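Local coordinates for protein citrinin polyketide synthase (Monascus purpureus, PDB 5MPT) that builds the keto-aldehyde precursor of the mycotoxin citrinin as a non-reducing polyketide synthase, this chain being its C-methyltransferase (CMeT) domain, at residues A[29-34]-A[187-192]; A[94-97]-A[101-104]. All coordinates share one frame; numbering follows the deposited sequence.

Interaction 1: residues A[29-34]-A[187-192]; sequences DDFILN and IQQAEF
Helix segments 29-34 and 187-192 meet through F31 and Q189, the nearest CA pair at 6.5 Å; the two axes approach to 10.0 Å. Their N-to-C directions make an angle of 131°, so the helices run roughly antiparallel but strongly inclined, and a single large side chain spans the gap. That residue is F31. Its CB points toward the other helix, and with CG anti to its own carbonyl carbon (chi1 -79°) the ring reaches across to the backbone there. The CA of Q189 lies over one ring face, 3.8 Å from the ring centroid, a CH-pi contact displaced toward the ring's rim. The methylenes of Q189 extend the same surface, CB coming 3.8 Å from F31 CG. At the end of the ring, F31 CZ meets F192 CB at 3.5 Å; the two rings lie obliquely, their planes 40° apart, while Q188 adds its CG near F31 CE1. A flat aromatic suits this place because it can lie against a helix backbone. Glutamine suits position 189 because its CH2 groups pack on the ring while its extended chain carries the amide to bonds through NE2 that reach the end of helix 14-26 at A24 O and the start of helix 28-34 at T28 OG1. Q188 turns its amide oxygen to K223, which also forms a salt bridge with E191. Helix 181-198 thus receives helix 28-34 on one flank, while I187 and A190 rest on strand 309-316 and touch helix 221-231, within the Rossmann-like methyltransferase core.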
ATOM      1  N   ASP A  29      -3.505  -2.140 -18.254  1.00 21.00           N
ATOM      2  CA  ASP A  29      -4.260  -3.392 -18.337  1.00 22.01           C
ATOM      3  C   ASP A  29      -3.375  -4.559 -18.747  1.00 21.71           C
ATOM      4  O   ASP A  29      -3.554  -5.686 -18.268  1.00 24.38           O
ATOM      5  CB  ASP A  29      -5.399  -3.254 -19.323  1.00 23.28           C
ATOM      6  CG  ASP A  29      -6.531  -2.419 -18.807  1.00 26.26           C
ATOM      7  OD1 ASP A  29      -6.758  -2.418 -17.584  1.00 24.29           O
ATOM      8  OD2 ASP A  29      -7.234  -1.790 -19.622  1.00 30.55           O
ATOM      9  N   ASP A  30      -2.391  -4.295 -19.604  1.00 21.67           N
ATOM     10  CA  ASP A  30      -1.415  -5.316 -19.958  1.00 22.38           C
ATOM     11  C   ASP A  30      -0.621  -5.775 -18.752  1.00 19.43           C
ATOM     12  O   ASP A  30      -0.327  -6.968 -18.626  1.00 21.44           O
ATOM     13  CB  ASP A  30      -0.429  -4.799 -21.013  1.00 25.86           C
ATOM     14  CG  ASP A  30      -1.092  -4.447 -22.360  1.00 32.51           C
ATOM     15  OD1 ASP A  30      -1.612  -5.351 -23.035  1.00 39.43           O
ATOM     16  OD2 ASP A  30      -1.035  -3.268 -22.774  1.00 31.93           O
ATOM     17  N   PHE A  31      -0.194  -4.837 -17.885  1.00 20.39           N
ATOM     18  CA  PHE A  31       0.553  -5.251 -16.698  1.00 19.68           C
ATOM     19  C   PHE A  31      -0.320  -6.062 -15.749  1.00 20.25           C
ATOM     20  O   PHE A  31       0.149  -7.040 -15.166  1.00 17.50           O
ATOM     21  CB  PHE A  31       1.169  -4.033 -15.966  1.00 19.35           C
ATOM     22  CG  PHE A  31       2.422  -3.537 -16.611  1.00 20.09           C
ATOM     23  CD1 PHE A  31       3.633  -4.136 -16.326  1.00 20.55           C
ATOM     24  CD2 PHE A  31       2.369  -2.594 -17.598  1.00 20.38           C
ATOM     25  CE1 PHE A  31       4.744  -3.769 -16.947  1.00 19.75           C
ATOM     26  CE2 PHE A  31       3.519  -2.195 -18.228  1.00 20.06           C
ATOM     27  CZ  PHE A  31       4.707  -2.791 -17.896  1.00 18.86           C
ATOM     28  N   ILE A  32      -1.602  -5.698 -15.631  1.00 18.51           N
ATOM     29  CA  ILE A  32      -2.533  -6.406 -14.760  1.00 18.93           C
ATOM     30  C   ILE A  32      -2.711  -7.847 -15.234  1.00 20.14           C
ATOM     31  O   ILE A  32      -2.653  -8.796 -14.443  1.00 21.75           O
ATOM     32  CB  ILE A  32      -3.864  -5.631 -14.720  1.00 18.54           C
ATOM     33  CG1 ILE A  32      -3.685  -4.335 -13.927  1.00 20.52           C
ATOM     34  CG2 ILE A  32      -4.986  -6.481 -14.114  1.00 20.82           C
ATOM     35  CD1 ILE A  32      -4.815  -3.375 -14.120  1.00 23.13           C
ATOM     36  N   LEU A  33      -2.925  -8.035 -16.538  1.00 21.46           N
ATOM     37  CA  LEU A  33      -3.085  -9.382 -17.074  1.00 23.24           C
ATOM     38  C   LEU A  33      -1.791 -10.185 -16.954  1.00 23.09           C
ATOM     39  O   LEU A  33      -1.800 -11.333 -16.491  1.00 23.09           O
ATOM     40  CB  LEU A  33      -3.545  -9.316 -18.529  1.00 24.55           C
ATOM     41  CG  LEU A  33      -3.870 -10.656 -19.196  1.00 25.59           C
ATOM     42  CD1 LEU A  33      -5.072 -11.363 -18.632  1.00 25.00           C
ATOM     43  CD2 LEU A  33      -4.035 -10.374 -20.707  1.00 26.16           C
ATOM     44  N   ASN A  34      -0.673  -9.616 -17.401  1.00 23.61           N
ATOM     45  CA  ASN A  34       0.593 -10.340 -17.375  1.00 24.56           C
ATOM     46  C   ASN A  34       0.980 -10.741 -15.965  1.00 22.51           C
ATOM     47  O   ASN A  34       1.509 -11.837 -15.733  1.00 24.17           O
ATOM     48  CB  ASN A  34       1.681  -9.480 -18.008  1.00 28.45           C
ATOM     49  CG  ASN A  34       3.072  -9.900 -17.577  1.00 30.65           C
ATOM     50  OD1 ASN A  34       3.593  -9.432 -16.552  1.00 30.24           O
ATOM     51  ND2 ASN A  34       3.687 -10.789 -18.357  1.00 30.51           N
ATOM     52  N   ILE A 187       4.653  -2.210  -9.454  1.00 20.77           N
ATOM     53  CA  ILE A 187       6.105  -2.107  -9.366  1.00 21.50           C
ATOM     54  C   ILE A 187       6.729  -2.464 -10.701  1.00 20.66           C
ATOM     55  O   ILE A 187       7.628  -1.781 -11.190  1.00 23.19           O
ATOM     56  CB  ILE A 187       6.638  -3.002  -8.225  1.00 22.70           C
ATOM     57  CG1 ILE A 187       6.078  -2.541  -6.867  1.00 24.41           C
ATOM     58  CG2 ILE A 187       8.163  -2.969  -8.209  1.00 23.82           C
ATOM     59  CD1 ILE A 187       6.451  -3.460  -5.662  1.00 25.36           C
ATOM     60  N   GLN A 188       6.243  -3.542 -11.322  1.00 20.82           N
ATOM     61  CA  GLN A 188       6.737  -3.905 -12.640  1.00 21.17           C
ATOM     62  C   GLN A 188       6.444  -2.802 -13.639  1.00 19.52           C
ATOM     63  O   GLN A 188       7.269  -2.504 -14.494  1.00 20.39           O
ATOM     64  CB  GLN A 188       6.100  -5.235 -13.059  1.00 22.39           C
ATOM     65  CG  GLN A 188       6.700  -5.856 -14.280  1.00 25.64           C
ATOM     66  CD  GLN A 188       8.040  -6.519 -14.018  1.00 27.63           C
ATOM     67  OE1 GLN A 188       8.156  -7.380 -13.140  1.00 29.15           O
ATOM     68  NE2 GLN A 188       9.068  -6.114 -14.784  1.00 26.58           N
ATOM     69  N   GLN A 189       5.273  -2.185 -13.551  1.00 18.85           N
ATOM     70  CA  GLN A 189       4.943  -1.089 -14.453  1.00 17.39           C
ATOM     71  C   GLN A 189       5.859   0.113 -14.221  1.00 17.81           C
ATOM     72  O   GLN A 189       6.272   0.789 -15.168  1.00 19.42           O
ATOM     73  CB  GLN A 189       3.469  -0.726 -14.269  1.00 18.04           C
ATOM     74  CG  GLN A 189       3.011   0.347 -15.219  1.00 18.24           C
ATOM     75  CD  GLN A 189       1.573   0.728 -14.985  1.00 22.07           C
ATOM     76  OE1 GLN A 189       1.085   0.627 -13.876  1.00 24.10           O
ATOM     77  NE2 GLN A 189       0.883   1.180 -16.034  1.00 23.90           N
ATOM     78  N   ALA A 190       6.221   0.365 -12.969  1.00 18.96           N
ATOM     79  CA  ALA A 190       7.150   1.439 -12.689  1.00 18.83           C
ATOM     80  C   ALA A 190       8.521   1.141 -13.266  1.00 19.85           C
ATOM     81  O   ALA A 190       9.195   2.065 -13.738  1.00 18.55           O
ATOM     82  CB  ALA A 190       7.217   1.694 -11.170  1.00 19.98           C
ATOM     83  N   GLU A 191       8.968  -0.119 -13.218  1.00 21.37           N
ATOM     84  CA  GLU A 191      10.207  -0.486 -13.912  1.00 22.99           C
ATOM     85  C   GLU A 191      10.158  -0.095 -15.385  1.00 20.19           C
ATOM     86  O   GLU A 191      11.110   0.469 -15.914  1.00 21.02           O
ATOM     87  CB  GLU A 191      10.493  -1.976 -13.796  1.00 27.05           C
ATOM     88  CG  GLU A 191      10.699  -2.482 -12.378  1.00 28.35           C
ATOM     89  CD  GLU A 191      10.876  -3.988 -12.374  1.00 30.69           C
ATOM     90  OE1 GLU A 191      10.038  -4.674 -11.740  1.00 32.01           O
ATOM     91  OE2 GLU A 191      11.829  -4.477 -13.033  1.00 32.43           O
ATOM     92  N   PHE A 192       9.069  -0.439 -16.075  1.00 19.25           N
ATOM     93  CA  PHE A 192       8.927  -0.125 -17.492  1.00 19.79           C
ATOM     94  C   PHE A 192       8.976   1.379 -17.735  1.00 19.55           C
ATOM     95  O   PHE A 192       9.690   1.872 -18.633  1.00 21.07           O
ATOM     96  CB  PHE A 192       7.614  -0.761 -17.998  1.00 18.55           C
ATOM     97  CG  PHE A 192       7.310  -0.473 -19.420  1.00 19.91           C
ATOM     98  CD1 PHE A 192       8.259  -0.694 -20.415  1.00 19.61           C
ATOM     99  CD2 PHE A 192       6.062   0.022 -19.777  1.00 22.99           C
ATOM    100  CE1 PHE A 192       7.930  -0.478 -21.755  1.00 20.27           C
ATOM    101  CE2 PHE A 192       5.747   0.282 -21.108  1.00 24.12           C
ATOM    102  CZ  PHE A 192       6.676   0.027 -22.094  1.00 21.78           C
TER

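Interaction 2: residues A[94-97]-A[101-104]; sequences GLLE and LIDI
I102 lays its CG1-CD1 arm against the last turns of helix 86-98, CD1 lying 3.8 Å from L96 CB and CG1 3.6 Å from the backbone N of E97. The arm gets there because CG1 sits between the backbone N and the carbonyl carbon (chi1 62°). Close by, L101 CD1 touches L96 CD2 at 4.0 Å, branched leucine ends crossing obliquely in a buried, apolar patch. The backbone reverses at this point: L101 N donates to L96 O at 3.1 Å, so the chain leaving the helix is pinned before the strand begins. E97 supplies the polar half of the contact. Its extended side chain carries OE2 to I104 N at 2.8 Å, the N-H arriving from above the carboxylate plane, 43° out of it. The I104 side chain crosses the same carboxylate, with CB 3.4 Å from E97 OE2. A water donates to both E97 OE2 and D103 OD1, bridging two carboxylates that would otherwise probably repel each other; D103 OD1 also has R100 as salt-bridge partner. Glutamate suits position 97 because it is long enough to reach a strand N-H. E97 CA makes a CA-H...O contact with I102 O. Strand 102-105 pairs antiparallel with 108-111 as a hairpin directly after helix 86-98, within the helix-turn-helix family region, consistent with the wing of a winged-helix fold. L96 and L101 pack on helix 40-62, Y93 of helix 86-98 covers I102 and I104, and, at the border of the three-stranded antiparallel sheet, D103 of strand 102-105 and L101 just before it have backbone bonds with T110 and T112.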
ATOM      1  N   GLY A  94     -19.253  -2.408   9.393  1.00 30.05           N
ATOM      2  CA  GLY A  94     -19.602  -2.157   8.007  1.00 31.32           C
ATOM      3  C   GLY A  94     -19.389  -3.370   7.130  1.00 31.79           C
ATOM      4  O   GLY A  94     -20.223  -3.680   6.271  1.00 32.33           O
ATOM      5  N   LEU A  95     -18.263  -4.061   7.304  1.00 29.93           N
ATOM      6  CA  LEU A  95     -18.036  -5.237   6.470  1.00 29.56           C
ATOM      7  C   LEU A  95     -19.090  -6.299   6.751  1.00 28.02           C
ATOM      8  O   LEU A  95     -19.594  -6.946   5.829  1.00 28.76           O
ATOM      9  CB  LEU A  95     -16.639  -5.819   6.688  1.00 33.74           C
ATOM     10  CG  LEU A  95     -15.402  -5.008   6.330  1.00 45.48           C
ATOM     11  CD1 LEU A  95     -14.188  -5.878   6.637  1.00 47.17           C
ATOM     12  CD2 LEU A  95     -15.398  -4.521   4.867  1.00 55.33           C
ATOM     13  N   LEU A  96     -19.439  -6.494   8.023  1.00 28.53           N
ATOM     14  CA  LEU A  96     -20.454  -7.490   8.342  1.00 28.57           C
ATOM     15  C   LEU A  96     -21.786  -7.116   7.716  1.00 31.00           C
ATOM     16  O   LEU A  96     -22.546  -7.992   7.280  1.00 30.93           O
ATOM     17  CB  LEU A  96     -20.594  -7.635   9.855  1.00 26.65           C
ATOM     18  CG  LEU A  96     -19.459  -8.351  10.577  1.00 28.07           C
ATOM     19  CD1 LEU A  96     -19.746  -8.299  12.075  1.00 27.57           C
ATOM     20  CD2 LEU A  96     -19.334  -9.787  10.135  1.00 30.57           C
ATOM     21  N   GLU A  97     -22.095  -5.817   7.676  1.00 33.27           N
ATOM     22  CA  GLU A  97     -23.319  -5.382   7.015  1.00 36.90           C
ATOM     23  C   GLU A  97     -23.241  -5.628   5.513  1.00 35.18           C
ATOM     24  O   GLU A  97     -24.198  -6.134   4.911  1.00 34.13           O
ATOM     25  CB  GLU A  97     -23.599  -3.907   7.309  1.00 42.80           C
ATOM     26  CG  GLU A  97     -24.973  -3.447   6.815  1.00 49.24           C
ATOM     27  CD  GLU A  97     -25.340  -2.044   7.262  1.00 51.92           C
ATOM     28  OE1 GLU A  97     -24.510  -1.123   7.070  1.00 51.15           O
ATOM     29  OE2 GLU A  97     -26.459  -1.873   7.808  1.00 53.34           O
ATOM     30  N   LEU A 101     -24.890 -10.043   6.991  1.00 33.85           N
ATOM     31  CA  LEU A 101     -25.133 -10.779   8.222  1.00 32.26           C
ATOM     32  C   LEU A 101     -25.830  -9.927   9.260  1.00 33.19           C
ATOM     33  O   LEU A 101     -26.556 -10.465  10.108  1.00 32.26           O
ATOM     34  CB  LEU A 101     -23.821 -11.303   8.808  1.00 31.25           C
ATOM     35  CG  LEU A 101     -23.091 -12.312   7.928  1.00 32.53           C
ATOM     36  CD1 LEU A 101     -21.741 -12.625   8.547  1.00 32.16           C
ATOM     37  CD2 LEU A 101     -23.936 -13.590   7.766  1.00 34.65           C
ATOM     38  N   ILE A 102     -25.606  -8.613   9.231  1.00 33.78           N
ATOM     39  CA  ILE A 102     -26.267  -7.696  10.145  1.00 34.48           C
ATOM     40  C   ILE A 102     -26.888  -6.564   9.342  1.00 36.09           C
ATOM     41  O   ILE A 102     -26.505  -6.292   8.201  1.00 35.14           O
ATOM     42  CB  ILE A 102     -25.316  -7.117  11.219  1.00 34.26           C
ATOM     43  CG1 ILE A 102     -24.184  -6.289  10.565  1.00 32.21           C
ATOM     44  CG2 ILE A 102     -24.777  -8.239  12.100  1.00 35.82           C
ATOM     45  CD1 ILE A 102     -23.283  -5.581  11.564  1.00 28.22           C
ATOM     46  N   ASP A 103     -27.882  -5.933   9.958  1.00 41.04           N
ATOM     47  CA  ASP A 103     -28.381  -4.628   9.569  1.00 45.77           C
ATOM     48  C   ASP A 103     -28.027  -3.653  10.678  1.00 46.20           C
ATOM     49  O   ASP A 103     -28.161  -3.968  11.869  1.00 41.39           O
ATOM     50  CB  ASP A 103     -29.898  -4.636   9.343  1.00 51.41           C
ATOM     51  CG  ASP A 103     -30.320  -5.547   8.190  1.00 57.79           C
ATOM     52  OD1 ASP A 103     -29.821  -5.368   7.042  1.00 53.63           O
ATOM     53  OD2 ASP A 103     -31.158  -6.445   8.441  1.00 66.84           O
ATOM     54  N   ILE A 104     -27.550  -2.484  10.283  1.00 53.12           N
ATOM     55  CA  ILE A 104     -27.198  -1.425  11.214  1.00 57.73           C
ATOM     56  C   ILE A 104     -28.239  -0.326  11.082  1.00 61.36           C
ATOM     57  O   ILE A 104     -28.683  -0.007   9.972  1.00 62.83           O
ATOM     58  CB  ILE A 104     -25.776  -0.893  10.942  1.00 56.27           C
ATOM     59  CG1 ILE A 104     -24.756  -2.019  11.132  1.00 56.10           C
ATOM     60  CG2 ILE A 104     -25.449   0.260  11.869  1.00 53.59           C
ATOM     61  CD1 ILE A 104     -23.366  -1.684  10.668  1.00 53.66           C
TER
HETATM   62  O   HOH W   1     -28.641  -3.008   6.314  1.00 44.75           O

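How the interactions relate
The two contacts are separate, their centres about 36 Å apart, and they share no helix or strand. Interaction 1 joins parts distant in sequence, fastening a helix of the N-terminal region to the methyltransferase core about 14 Å from the bound S-adenosyl-L-homocysteine, measured from the side chain of Q188. Interaction 2 is local, folding a strand back on the helix just before it, far from the annotated sites. Both are partly buried, yet interaction 2 combines leucine and isoleucine packing with a carboxylate from the helix that takes a strand N-H, whereas 29-34 relies on one aromatic ring. Direct hydrogen bonds span interaction 2, while interaction 1 meets by apolar and CH-pi contact.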